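Local coordinates for protein structure-specific endonuclease subunit SLX1 (PDB 4XLG) that probably acts as the catalytic subunit of a structure-specific endonuclease that cuts branched DNA near its junctions during repair and recombination, at residues B[208-222]-B[241-255]. The protein carries 1 engineered substitution. Residues are numbered along the deposited sequence; the frame is centred on the assembly and turned at random.
Sequences YKEKIDTGINTCQFC and FCRDTSCTFVSHLAC. With ZN (zinc ion), chain C; ZN (zinc ion), chain D.
Tyr-208, near the end of the long helix 176-213, lays its ring flat over that of Phe-241 in an offset stack, centroids 4.3 Å apart and planes only 11° from parallel. The two side chains run in opposite directions, which puts Phe-241 CB over the tyrosine face and Tyr-208 CB over the phenylalanine face. A tyrosine suits this buried place because its far end is polar: Tyr-208 OH donates to Cys-242 O at 2.7 Å, from above the carbonyl plane, and also receives a bond from a water that bridges to Phe-241 O. Ile-212 CG1 closes the edge of the Phe-241 ring, completing the tight cluster, while Leu-298 of helix 288-299 touches both aromatics. Lys-211 forms its less buried flank: the long apolar chain lies along Phe-241, and a bend at the last torsion brings NZ to Thr-245 O at 3.2 Å and, weakly, to Cys-247 O.

Beyond the helix begins the predicted SLX1-type zinc finger, of the RING clan by sequence family, which here binds two zinc ions. Soft cysteine sulfurs and an imidazole nitrogen suit zinc: Cys-219, Cys-222, His-252 ND1 and Cys-255 hold one ion across the contact; Cys-242 and Cys-247, with Cys-279 and Cys-282, hold the other. Cys-219 SG also accepts from Cys-222 N and, across the contact, from His-252 N, which would partly offset a thiolate's negative charge. Gln-220 N donates to Val-250 O at 3.0 Å, and the Phe-221 ring lies between Gln-220 CG and Cys-255 O.

Contact thins at partly exposed Thr-245, whose CG2 is 4.0 Å from Tyr-208 CE1, and at Thr-218, which points away. Asn-217 lies crosswise to Val-250, its CB and amide against CG1, while ND2 turns back to Lys-211 O in a weak bond.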
loop_
_atom_site.group_PDB
_atom_site.type_symbol
_atom_site.label_atom_id
_atom_site.label_comp_id
_atom_site.label_asym_id
_atom_site.label_seq_id
_atom_site.Cartn_x
_atom_site.Cartn_y
_atom_site.Cartn_z
ATOM N N TYR B 208 -16.699 -1.231 12.984
ATOM C CA TYR B 208 -16.560 0.236 13.114
ATOM C C TYR B 208 -17.883 0.986 12.859
ATOM O O TYR B 208 -18.226 1.943 13.554
ATOM C CB TYR B 208 -15.504 0.766 12.147
ATOM C CG TYR B 208 -14.104 0.311 12.468
ATOM C CD1 TYR B 208 -13.733 -0.055 13.770
ATOM C CD2 TYR B 208 -13.113 0.300 11.461
ATOM C CE1 TYR B 208 -12.398 -0.470 14.045
ATOM C CE2 TYR B 208 -11.822 -0.108 11.740
ATOM C CZ TYR B 208 -11.460 -0.462 13.000
ATOM O OH TYR B 208 -10.139 -0.853 13.195
ATOM N N LYS B 209 -18.599 0.558 11.830
ATOM C CA LYS B 209 -19.882 1.170 11.493
ATOM C C LYS B 209 -20.836 1.085 12.672
ATOM O O LYS B 209 -21.579 2.046 12.958
ATOM C CB LYS B 209 -20.496 0.496 10.240
ATOM C CG LYS B 209 -21.917 1.027 9.919
ATOM C CD LYS B 209 -22.509 0.385 8.660
ATOM C CE LYS B 209 -23.949 0.877 8.412
ATOM N NZ LYS B 209 -24.055 2.356 8.684
ATOM N N GLU B 210 -20.832 -0.058 13.364
ATOM C CA GLU B 210 -21.668 -0.192 14.550
ATOM C C GLU B 210 -21.271 0.808 15.628
ATOM O O GLU B 210 -22.130 1.351 16.309
ATOM C CB GLU B 210 -21.607 -1.621 15.111
ATOM N N LYS B 211 -19.971 1.054 15.792
ATOM C CA LYS B 211 -19.522 2.040 16.768
ATOM C C LYS B 211 -20.066 3.412 16.411
ATOM O O LYS B 211 -20.501 4.127 17.276
ATOM C CB LYS B 211 -17.985 2.106 16.854
ATOM C CG LYS B 211 -17.347 0.862 17.446
ATOM C CD LYS B 211 -15.827 0.958 17.313
ATOM C CE LYS B 211 -15.136 -0.365 17.604
ATOM N NZ LYS B 211 -14.868 -0.440 19.047
ATOM N N ILE B 212 -20.022 3.775 15.135
ATOM C CA ILE B 212 -20.492 5.094 14.705
ATOM C C ILE B 212 -22.007 5.191 14.928
ATOM O O ILE B 212 -22.498 6.112 15.582
ATOM C CB ILE B 212 -20.183 5.352 13.215
ATOM C CG1 ILE B 212 -18.679 5.401 12.985
ATOM C CG2 ILE B 212 -20.741 6.694 12.765
ATOM C CD1 ILE B 212 -18.324 5.344 11.496
ATOM N N ASP B 213 -22.717 4.188 14.397
ATOM C CA ASP B 213 -24.172 4.059 14.510
ATOM C C ASP B 213 -24.726 4.195 15.917
ATOM O O ASP B 213 -25.817 4.765 16.104
ATOM C CB ASP B 213 -24.626 2.715 13.937
ATOM C CG ASP B 213 -24.607 2.696 12.441
ATOM O OD1 ASP B 213 -24.323 3.760 11.850
ATOM O OD2 ASP B 213 -24.886 1.626 11.854
ATOM N N THR B 214 -24.035 3.681 16.936
ATOM C CA THR B 214 -24.571 3.899 18.300
ATOM C C THR B 214 -24.749 5.392 18.663
ATOM O O THR B 214 -25.600 5.757 19.503
ATOM C CB THR B 214 -23.670 3.277 19.367
ATOM O OG1 THR B 214 -22.467 4.058 19.506
ATOM C CG2 THR B 214 -23.336 1.850 18.998
ATOM N N GLY B 215 -23.936 6.243 18.042
ATOM C CA GLY B 215 -23.997 7.674 18.278
ATOM C C GLY B 215 -23.707 8.114 19.702
ATOM O O GLY B 215 -24.086 9.215 20.089
ATOM N N ILE B 216 -23.039 7.278 20.492
ATOM C CA ILE B 216 -22.691 7.684 21.851
ATOM C C ILE B 216 -21.169 7.698 22.122
ATOM O O ILE B 216 -20.727 8.028 23.221
ATOM C CB ILE B 216 -23.384 6.792 22.888
ATOM C CG1 ILE B 216 -23.199 5.315 22.556
ATOM C CG2 ILE B 216 -24.879 7.101 22.955
ATOM C CD1 ILE B 216 -23.850 4.423 23.588
ATOM N N ASN B 217 -20.364 7.344 21.132
ATOM C CA ASN B 217 -18.929 7.492 21.281
ATOM C C ASN B 217 -18.545 8.964 21.200
ATOM O O ASN B 217 -19.226 9.743 20.534
ATOM C CB ASN B 217 -18.186 6.695 20.200
ATOM C CG ASN B 217 -18.245 5.217 20.439
ATOM O OD1 ASN B 217 -17.659 4.722 21.395
ATOM N ND2 ASN B 217 -18.978 4.500 19.595
ATOM N N THR B 218 -17.447 9.340 21.855
ATOM C CA THR B 218 -16.950 10.709 21.768
ATOM C C THR B 218 -15.497 10.708 21.299
ATOM O O THR B 218 -14.800 9.690 21.425
ATOM C CB THR B 218 -17.036 11.446 23.104
ATOM O OG1 THR B 218 -16.357 10.683 24.102
ATOM C CG2 THR B 218 -18.492 11.671 23.519
ATOM N N CYS B 219 -15.044 11.839 20.761
ATOM C CA CYS B 219 -13.713 11.877 20.145
ATOM C C CYS B 219 -12.672 11.886 21.259
ATOM O O CYS B 219 -12.754 12.695 22.195
ATOM C CB CYS B 219 -13.560 13.096 19.231
ATOM S SG CYS B 219 -11.833 13.515 18.790
ATOM N N GLN B 220 -11.709 10.971 21.165
ATOM C CA GLN B 220 -10.639 10.894 22.158
ATOM C C GLN B 220 -10.036 12.265 22.511
ATOM O O GLN B 220 -9.712 12.503 23.661
ATOM C CB GLN B 220 -9.523 9.962 21.669
ATOM C CG GLN B 220 -8.260 9.983 22.544
ATOM C CD GLN B 220 -8.355 9.090 23.779
ATOM O OE1 GLN B 220 -9.250 8.251 23.901
ATOM N NE2 GLN B 220 -7.422 9.270 24.699
ATOM N N PHE B 221 -9.907 13.155 21.520
ATOM C CA PHE B 221 -9.225 14.450 21.704
ATOM C C PHE B 221 -10.142 15.657 21.892
ATOM O O PHE B 221 -9.922 16.442 22.804
ATOM C CB PHE B 221 -8.283 14.707 20.521
ATOM C CG PHE B 221 -7.437 13.527 20.191
ATOM C CD1 PHE B 221 -6.303 13.238 20.942
ATOM C CD2 PHE B 221 -7.808 12.668 19.188
ATOM C CE1 PHE B 221 -5.551 12.115 20.666
ATOM C CE2 PHE B 221 -7.042 11.538 18.882
ATOM C CZ PHE B 221 -5.918 11.264 19.623
ATOM N N CYS B 222 -11.174 15.820 21.061
ATOM C CA CYS B 222 -12.002 17.034 21.175
ATOM C C CYS B 222 -13.312 16.791 21.934
ATOM O O CYS B 222 -14.039 17.743 22.252
ATOM C CB CYS B 222 -12.312 17.600 19.790
ATOM S SG CYS B 222 -13.664 16.755 18.940
ATOM N N PHE B 241 -10.087 4.848 14.061
ATOM C CA PHE B 241 -10.336 3.789 15.035
ATOM C C PHE B 241 -9.056 3.046 15.335
ATOM O O PHE B 241 -8.182 2.949 14.477
ATOM C CB PHE B 241 -11.365 2.771 14.514
ATOM C CG PHE B 241 -12.667 3.379 14.105
ATOM C CD1 PHE B 241 -12.810 3.968 12.856
ATOM C CD2 PHE B 241 -13.744 3.364 14.975
ATOM C CE1 PHE B 241 -14.018 4.521 12.479
ATOM C CE2 PHE B 241 -14.966 3.907 14.605
ATOM C CZ PHE B 241 -15.095 4.494 13.362
ATOM N N CYS B 242 -8.981 2.443 16.510
ATOM C CA CYS B 242 -7.877 1.551 16.788
ATOM C C CYS B 242 -8.013 0.307 15.919
ATOM O O CYS B 242 -9.138 -0.148 15.646
ATOM C CB CYS B 242 -7.832 1.158 18.263
ATOM S SG CYS B 242 -6.339 0.108 18.599
ATOM N N ARG B 243 -6.884 -0.244 15.479
ATOM C CA ARG B 243 -6.915 -1.479 14.702
ATOM C C ARG B 243 -7.419 -2.645 15.539
ATOM O O ARG B 243 -7.903 -3.624 14.995
ATOM C CB ARG B 243 -5.533 -1.812 14.132
ATOM C CG ARG B 243 -4.513 -2.272 15.160
ATOM C CD ARG B 243 -3.275 -2.755 14.385
ATOM N NE ARG B 243 -2.125 -3.087 15.223
ATOM C CZ ARG B 243 -1.864 -4.311 15.683
ATOM N NH1 ARG B 243 -2.685 -5.321 15.399
ATOM N NH2 ARG B 243 -0.784 -4.524 16.427
ATOM N N ASP B 244 -7.291 -2.551 16.859
ATOM C CA ASP B 244 -7.881 -3.548 17.742
ATOM C C ASP B 244 -9.371 -3.192 17.927
ATOM O O ASP B 244 -9.698 -2.219 18.616
ATOM C CB ASP B 244 -7.131 -3.578 19.082
ATOM C CG ASP B 244 -7.714 -4.568 20.086
ATOM O OD1 ASP B 244 -8.814 -5.119 19.868
ATOM O OD2 ASP B 244 -7.064 -4.770 21.138
ATOM N N THR B 245 -10.265 -3.970 17.308
ATOM C CA THR B 245 -11.695 -3.639 17.307
ATOM C C THR B 245 -12.318 -3.730 18.706
ATOM O O THR B 245 -13.461 -3.302 18.910
ATOM C CB THR B 245 -12.506 -4.558 16.348
ATOM O OG1 THR B 245 -12.358 -5.920 16.751
ATOM C CG2 THR B 245 -12.056 -4.396 14.879
ATOM N N SER B 246 -11.611 -4.327 19.662
ATOM C CA SER B 246 -12.156 -4.376 21.014
ATOM C C SER B 246 -11.586 -3.221 21.851
ATOM O O SER B 246 -12.059 -2.949 22.949
ATOM C CB SER B 246 -11.880 -5.723 21.680
ATOM O OG SER B 246 -10.488 -5.910 21.825
ATOM N N CYS B 247 -10.577 -2.529 21.322
ATOM C CA CYS B 247 -10.123 -1.293 21.956
ATOM C C CYS B 247 -11.160 -0.221 21.666
ATOM O O CYS B 247 -11.761 -0.191 20.587
ATOM C CB CYS B 247 -8.736 -0.858 21.454
ATOM S SG CYS B 247 -8.176 0.764 22.111
ATOM N N THR B 248 -11.378 0.661 22.631
ATOM C CA THR B 248 -12.413 1.664 22.476
ATOM C C THR B 248 -11.934 2.987 21.863
ATOM O O THR B 248 -12.734 3.898 21.724
ATOM C CB THR B 248 -13.074 1.979 23.832
ATOM O OG1 THR B 248 -12.081 2.489 24.740
ATOM C CG2 THR B 248 -13.711 0.724 24.410
ATOM N N PHE B 249 -10.653 3.111 21.516
ATOM C CA PHE B 249 -10.174 4.366 20.912
ATOM C C PHE B 249 -10.924 4.705 19.627
ATOM O O PHE B 249 -10.935 3.927 18.647
ATOM C CB PHE B 249 -8.675 4.324 20.611
ATOM C CG PHE B 249 -8.207 5.473 19.768
ATOM C CD1 PHE B 249 -8.326 6.779 20.232
ATOM C CD2 PHE B 249 -7.669 5.258 18.505
ATOM C CE1 PHE B 249 -7.908 7.855 19.442
ATOM C CE2 PHE B 249 -7.238 6.317 17.723
ATOM C CZ PHE B 249 -7.361 7.630 18.197
ATOM N N VAL B 250 -11.558 5.870 19.640
ATOM C CA VAL B 250 -12.181 6.413 18.440
ATOM C C VAL B 250 -11.985 7.936 18.448
ATOM O O VAL B 250 -12.024 8.549 19.504
ATOM C CB VAL B 250 -13.684 6.028 18.368
ATOM C CG1 VAL B 250 -14.444 6.522 19.600
ATOM C CG2 VAL B 250 -14.323 6.521 17.085
ATOM N N SER B 251 -11.755 8.546 17.286
ATOM C CA SER B 251 -11.600 10.007 17.212
ATOM C C SER B 251 -12.046 10.527 15.831
ATOM O O SER B 251 -12.269 9.745 14.900
ATOM C CB SER B 251 -10.127 10.409 17.461
ATOM O OG SER B 251 -9.343 9.969 16.356
ATOM N N HIS B 252 -12.146 11.842 15.695
ATOM C CA HIS B 252 -12.140 12.456 14.367
ATOM C C HIS B 252 -10.806 12.182 13.725
ATOM O O HIS B 252 -9.786 12.263 14.408
ATOM C CB HIS B 252 -12.405 13.976 14.490
ATOM C CG HIS B 252 -13.787 14.280 14.973
ATOM N ND1 HIS B 252 -14.039 14.923 16.162
ATOM C CD2 HIS B 252 -14.999 13.975 14.449
ATOM C CE1 HIS B 252 -15.343 15.003 16.354
ATOM N NE2 HIS B 252 -15.947 14.430 15.329
ATOM N N LEU B 253 -10.788 11.891 12.419
ATOM C CA LEU B 253 -9.524 11.719 11.711
ATOM C C LEU B 253 -8.633 12.968 11.848
ATOM O O LEU B 253 -7.415 12.860 12.096
ATOM C CB LEU B 253 -9.756 11.429 10.223
ATOM C CG LEU B 253 -8.482 11.096 9.419
ATOM C CD1 LEU B 253 -7.735 9.854 9.974
ATOM C CD2 LEU B 253 -8.800 10.912 7.915
ATOM N N ALA B 254 -9.227 14.148 11.672
ATOM C CA ALA B 254 -8.447 15.388 11.812
ATOM C C ALA B 254 -7.845 15.516 13.196
ATOM O O ALA B 254 -6.706 15.981 13.347
ATOM C CB ALA B 254 -9.301 16.628 11.507
ATOM N N CYS B 255 -8.609 15.133 14.215
ATOM C CA CYS B 255 -8.113 15.219 15.583
ATOM C C CYS B 255 -6.953 14.247 15.837
ATOM O O CYS B 255 -5.980 14.598 16.517
ATOM C CB CYS B 255 -9.259 14.974 16.565
ATOM S SG CYS B 255 -10.448 16.355 16.459
HETATM ZN ZN ZN C . -12.371 15.353 17.540
HETATM ZN ZN ZN D . -6.063 0.863 20.900
HETATM O O HOH W 1 -8.574 1.705 11.983
HETATM O O HOH W 2 -11.500 7.240 22.442
#